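Local coordinates for DNA-binding protein HU (Anabaena sp., PDB 1P51), which binds and wraps DNA as a histone-like homodimer, stabilizing it against denaturation, and is essential for heterocyst differentiation, at residues 53-58 against 74-79. Numbering follows the deposited sequence.
Sequences RERKAR and TRVPAF. With nucleotides of chain A; nucleotides of chain B.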
loop_
_atom_site.group_PDB
_atom_site.type_symbol
_atom_site.label_atom_id
_atom_site.label_comp_id
_atom_site.label_asym_id
_atom_site.label_seq_id
_atom_site.Cartn_x
_atom_site.Cartn_y
_atom_site.Cartn_z
ATOM N N ARG E 53 -4.726 -11.415 3.947
ATOM C CA ARG E 53 -6.119 -11.845 3.939
ATOM C C ARG E 53 -6.226 -13.205 3.265
ATOM O O ARG E 53 -5.643 -13.427 2.197
ATOM C CB ARG E 53 -7.005 -10.818 3.229
ATOM C CG ARG E 53 -7.495 -9.695 4.136
ATOM C CD ARG E 53 -8.130 -8.525 3.398
ATOM N NE ARG E 53 -7.965 -7.262 4.120
ATOM C CZ ARG E 53 -8.213 -6.057 3.609
ATOM N NH1 ARG E 53 -8.636 -5.927 2.356
ATOM N NH2 ARG E 53 -8.030 -4.975 4.353
ATOM N N GLU E 54 -6.959 -14.114 3.903
ATOM C CA GLU E 54 -7.142 -15.462 3.374
ATOM C C GLU E 54 -8.360 -15.510 2.459
ATOM O O GLU E 54 -9.436 -15.032 2.822
ATOM C CB GLU E 54 -7.275 -16.483 4.512
ATOM C CG GLU E 54 -5.983 -16.744 5.281
ATOM C CD GLU E 54 -5.556 -18.204 5.252
ATOM O OE1 GLU E 54 -6.318 -19.063 5.754
ATOM O OE2 GLU E 54 -4.456 -18.495 4.731
ATOM N N ARG E 55 -8.171 -16.066 1.264
ATOM C CA ARG E 55 -9.264 -16.271 0.315
ATOM C C ARG E 55 -9.613 -17.749 0.269
ATOM O O ARG E 55 -8.727 -18.589 0.155
ATOM C CB ARG E 55 -8.878 -15.793 -1.087
ATOM C CG ARG E 55 -8.289 -14.397 -1.149
ATOM C CD ARG E 55 -8.882 -13.521 -2.243
ATOM N NE ARG E 55 -8.544 -12.110 -2.055
ATOM C CZ ARG E 55 -9.162 -11.292 -1.209
ATOM N NH1 ARG E 55 -10.164 -11.731 -0.456
ATOM N NH2 ARG E 55 -8.779 -10.026 -1.113
ATOM N N LYS E 56 -10.902 -18.064 0.367
ATOM C CA LYS E 56 -11.354 -19.453 0.283
ATOM C C LYS E 56 -11.383 -19.919 -1.172
ATOM O O LYS E 56 -11.393 -19.102 -2.097
ATOM C CB LYS E 56 -12.733 -19.641 0.938
ATOM C CG LYS E 56 -13.028 -18.720 2.125
ATOM C CD LYS E 56 -12.461 -19.260 3.433
ATOM C CE LYS E 56 -11.330 -18.378 3.953
ATOM N NZ LYS E 56 -10.041 -19.132 4.076
ATOM N N ALA E 57 -11.383 -21.235 -1.363
ATOM C CA ALA E 57 -11.471 -21.834 -2.691
ATOM C C ALA E 57 -12.742 -21.395 -3.413
ATOM O O ALA E 57 -13.801 -21.242 -2.795
ATOM C CB ALA E 57 -11.416 -23.353 -2.592
ATOM N N ARG E 58 -12.621 -21.186 -4.722
ATOM C CA ARG E 58 -13.756 -20.783 -5.548
ATOM C C ARG E 58 -13.768 -21.494 -6.890
ATOM O O ARG E 58 -12.737 -21.989 -7.351
ATOM C CB ARG E 58 -13.774 -19.267 -5.758
ATOM C CG ARG E 58 -12.469 -18.652 -6.231
ATOM C CD ARG E 58 -12.411 -17.158 -6.009
ATOM N NE ARG E 58 -11.301 -16.531 -6.720
ATOM C CZ ARG E 58 -11.019 -15.234 -6.667
ATOM N NH1 ARG E 58 -11.760 -14.408 -5.935
ATOM N NH2 ARG E 58 -9.989 -14.759 -7.347
ATOM N N THR E 74 -6.031 -19.308 -0.920
ATOM C CA THR E 74 -4.744 -18.618 -0.891
ATOM C C THR E 74 -4.718 -17.479 0.128
ATOM O O THR E 74 -5.736 -17.164 0.745
ATOM C CB THR E 74 -4.367 -18.115 -2.316
ATOM O OG1 THR E 74 -3.043 -17.565 -2.304
ATOM C CG2 THR E 74 -5.261 -16.943 -2.747
ATOM N N ARG E 75 -3.537 -16.885 0.305
ATOM C CA ARG E 75 -3.364 -15.684 1.114
ATOM C C ARG E 75 -2.772 -14.571 0.250
ATOM O O ARG E 75 -1.857 -14.813 -0.536
ATOM C CB ARG E 75 -2.456 -15.974 2.310
ATOM C CG ARG E 75 -2.546 -14.946 3.432
ATOM C CD ARG E 75 -2.013 -15.432 4.769
ATOM N NE ARG E 75 -0.559 -15.559 4.748
ATOM C CZ ARG E 75 0.262 -15.053 5.663
ATOM N NH1 ARG E 75 -0.210 -14.372 6.703
ATOM N NH2 ARG E 75 1.568 -15.235 5.534
ATOM N N VAL E 76 -3.299 -13.357 0.394
ATOM C CA VAL E 76 -2.881 -12.225 -0.439
ATOM C C VAL E 76 -2.559 -10.964 0.382
ATOM O O VAL E 76 -3.143 -10.752 1.451
ATOM C CB VAL E 76 -3.944 -11.882 -1.533
ATOM C CG1 VAL E 76 -4.122 -13.036 -2.514
ATOM C CG2 VAL E 76 -5.289 -11.471 -0.911
ATOM N N PRO E 77 -1.627 -10.141 -0.105
ATOM C CA PRO E 77 -1.363 -8.829 0.499
ATOM C C PRO E 77 -2.530 -7.868 0.269
ATOM O O PRO E 77 -3.068 -7.792 -0.838
ATOM C CB PRO E 77 -0.117 -8.339 -0.252
ATOM C CG PRO E 77 0.444 -9.552 -0.893
ATOM C CD PRO E 77 -0.737 -10.394 -1.250
ATOM N N ALA E 78 -2.915 -7.152 1.319
ATOM C CA ALA E 78 -4.016 -6.203 1.243
ATOM C C ALA E 78 -3.603 -4.867 1.834
ATOM O O ALA E 78 -2.627 -4.786 2.578
ATOM C CB ALA E 78 -5.233 -6.750 1.957
ATOM N N PHE E 79 -4.352 -3.822 1.490
ATOM C CA PHE E 79 -4.048 -2.464 1.919
ATOM C C PHE E 79 -5.328 -1.701 2.237
ATOM O O PHE E 79 -6.310 -1.772 1.496
ATOM C CB PHE E 79 -3.241 -1.739 0.833
ATOM C CG PHE E 79 -2.947 -0.293 1.142
ATOM C CD1 PHE E 79 -2.018 0.052 2.122
ATOM C CD2 PHE E 79 -3.592 0.724 0.444
ATOM C CE1 PHE E 79 -1.739 1.382 2.406
ATOM C CE2 PHE E 79 -3.319 2.063 0.721
ATOM C CZ PHE E 79 -2.389 2.391 1.705
ATOM P P DT A 10 -14.103 -14.819 -0.748
ATOM O OP1 DT A 10 -12.622 -14.852 -0.727
ATOM O OP2 DT A 10 -14.854 -15.786 0.089
ATOM O "O5'" DT A 10 -14.552 -13.335 -0.340
ATOM C "C5'" DT A 10 -14.877 -12.355 -1.322
ATOM C "C4'" DT A 10 -13.749 -11.361 -1.524
ATOM O "O4'" DT A 10 -13.927 -10.667 -2.786
ATOM C "C3'" DT A 10 -13.684 -10.280 -0.458
ATOM O "O3'" DT A 10 -12.329 -9.942 -0.192
ATOM C "C2'" DT A 10 -14.453 -9.113 -1.074
ATOM C "C1'" DT A 10 -14.249 -9.305 -2.573
ATOM N N1 DT A 10 -15.447 -8.950 -3.409
ATOM C C2 DT A 10 -15.360 -7.904 -4.311
ATOM O O2 DT A 10 -14.358 -7.228 -4.478
ATOM N N3 DT A 10 -16.510 -7.671 -5.026
ATOM C C4 DT A 10 -17.710 -8.355 -4.938
ATOM O O4 DT A 10 -18.676 -8.057 -5.631
ATOM C C5 DT A 10 -17.736 -9.437 -3.978
ATOM C C7 DT A 10 -18.975 -10.263 -3.783
ATOM C C6 DT A 10 -16.619 -9.679 -3.273
ATOM P P DT A 11 -11.927 -9.296 1.215
ATOM O OP1 DT A 11 -10.465 -9.449 1.371
ATOM O OP2 DT A 11 -12.838 -9.835 2.253
ATOM O "O5'" DT A 11 -12.257 -7.745 1.019
ATOM C "C5'" DT A 11 -11.556 -6.942 0.074
ATOM C "C4'" DT A 11 -12.277 -5.623 -0.131
ATOM O "O4'" DT A 11 -13.429 -5.849 -0.980
ATOM C "C3'" DT A 11 -12.828 -4.989 1.146
ATOM O "O3'" DT A 11 -11.986 -3.923 1.599
ATOM C "C2'" DT A 11 -14.228 -4.502 0.765
ATOM C "C1'" DT A 11 -14.372 -4.832 -0.718
ATOM N N1 DT A 11 -15.751 -5.288 -1.120
ATOM C C2 DT A 11 -16.468 -4.577 -2.071
ATOM O O2 DT A 11 -16.056 -3.576 -2.633
ATOM N N3 DT A 11 -17.713 -5.089 -2.351
ATOM C C4 DT A 11 -18.307 -6.211 -1.794
ATOM O O4 DT A 11 -19.432 -6.579 -2.122
ATOM C C5 DT A 11 -17.509 -6.907 -0.808
ATOM C C7 DT A 11 -18.030 -8.137 -0.122
ATOM C C6 DT A 11 -16.294 -6.415 -0.524
ATOM P P DG B 13 -5.758 -11.216 -7.832
ATOM O OP1 DG B 13 -5.232 -11.279 -6.448
ATOM O OP2 DG B 13 -5.156 -10.273 -8.801
ATOM O "O5'" DG B 13 -5.721 -12.682 -8.473
ATOM C "C5'" DG B 13 -6.323 -13.776 -7.788
ATOM C "C4'" DG B 13 -7.148 -14.645 -8.719
ATOM O "O4'" DG B 13 -8.257 -13.898 -9.277
ATOM C "C3'" DG B 13 -6.414 -15.234 -9.917
ATOM O "O3'" DG B 13 -6.241 -16.627 -9.676
ATOM C "C2'" DG B 13 -7.336 -14.962 -11.111
ATOM C "C1'" DG B 13 -8.655 -14.588 -10.443
ATOM N N9 DG B 13 -9.557 -13.732 -11.221
ATOM C C8 DG B 13 -9.259 -12.527 -11.813
ATOM N N7 DG B 13 -10.266 -11.983 -12.437
ATOM C C5 DG B 13 -11.309 -12.878 -12.248
ATOM C C6 DG B 13 -12.656 -12.828 -12.697
ATOM O O6 DG B 13 -13.211 -11.952 -13.375
ATOM N N1 DG B 13 -13.389 -13.943 -12.293
ATOM C C2 DG B 13 -12.882 -14.979 -11.545
ATOM N N2 DG B 13 -13.737 -15.966 -11.249
ATOM N N3 DG B 13 -11.624 -15.041 -11.115
ATOM C C4 DG B 13 -10.890 -13.962 -11.503
#
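Arg55 grips the phosphate of DT11 of chain A while its chain lies across Val76 of the partner strand. NH1 and NH2 of Arg55 both donate to OP1 of DT11, at 2.9 and 3.1 Å, with the phosphorus in the guanidinium plane at its edge; NH1 also bonds weakly to O3' of DT10 of chain A. A bend at chi2 (-133°) carries NE of Arg55 to within 3.5 Å of CG2 of Val76, the two side chains crossing at about a right angle. Arg53, extended from CG to NE, reaches Ala78, whose CB covers one guanidinium face, 3.3 Å above its plane and displaced toward the rim; a salt bridge from NE to Glu51 steadies that end. An alanine in place of Arg53 would probably leave Glu51 without its cationic mate and uncover the methyl of Ala78. Beneath, the antiparallel pairs Arg53–Val76 and Arg55–Thr74 are each closed by two backbone hydrogen bonds, the shortest from Arg55 N to Thr74 O at 2.7 Å. On the other face, Glu54 OE2 meets aliphatic Arg75 CD at 3.9 Å, while Arg75 NH2 bonds to Ser37 O and NE weakly to Val89 O of the second subunit. In this HU hairpin arm Arg55 bonds phosphate directly and Arg53 adds a long, weak ion pair, consistent with binding that depends little on base sequence.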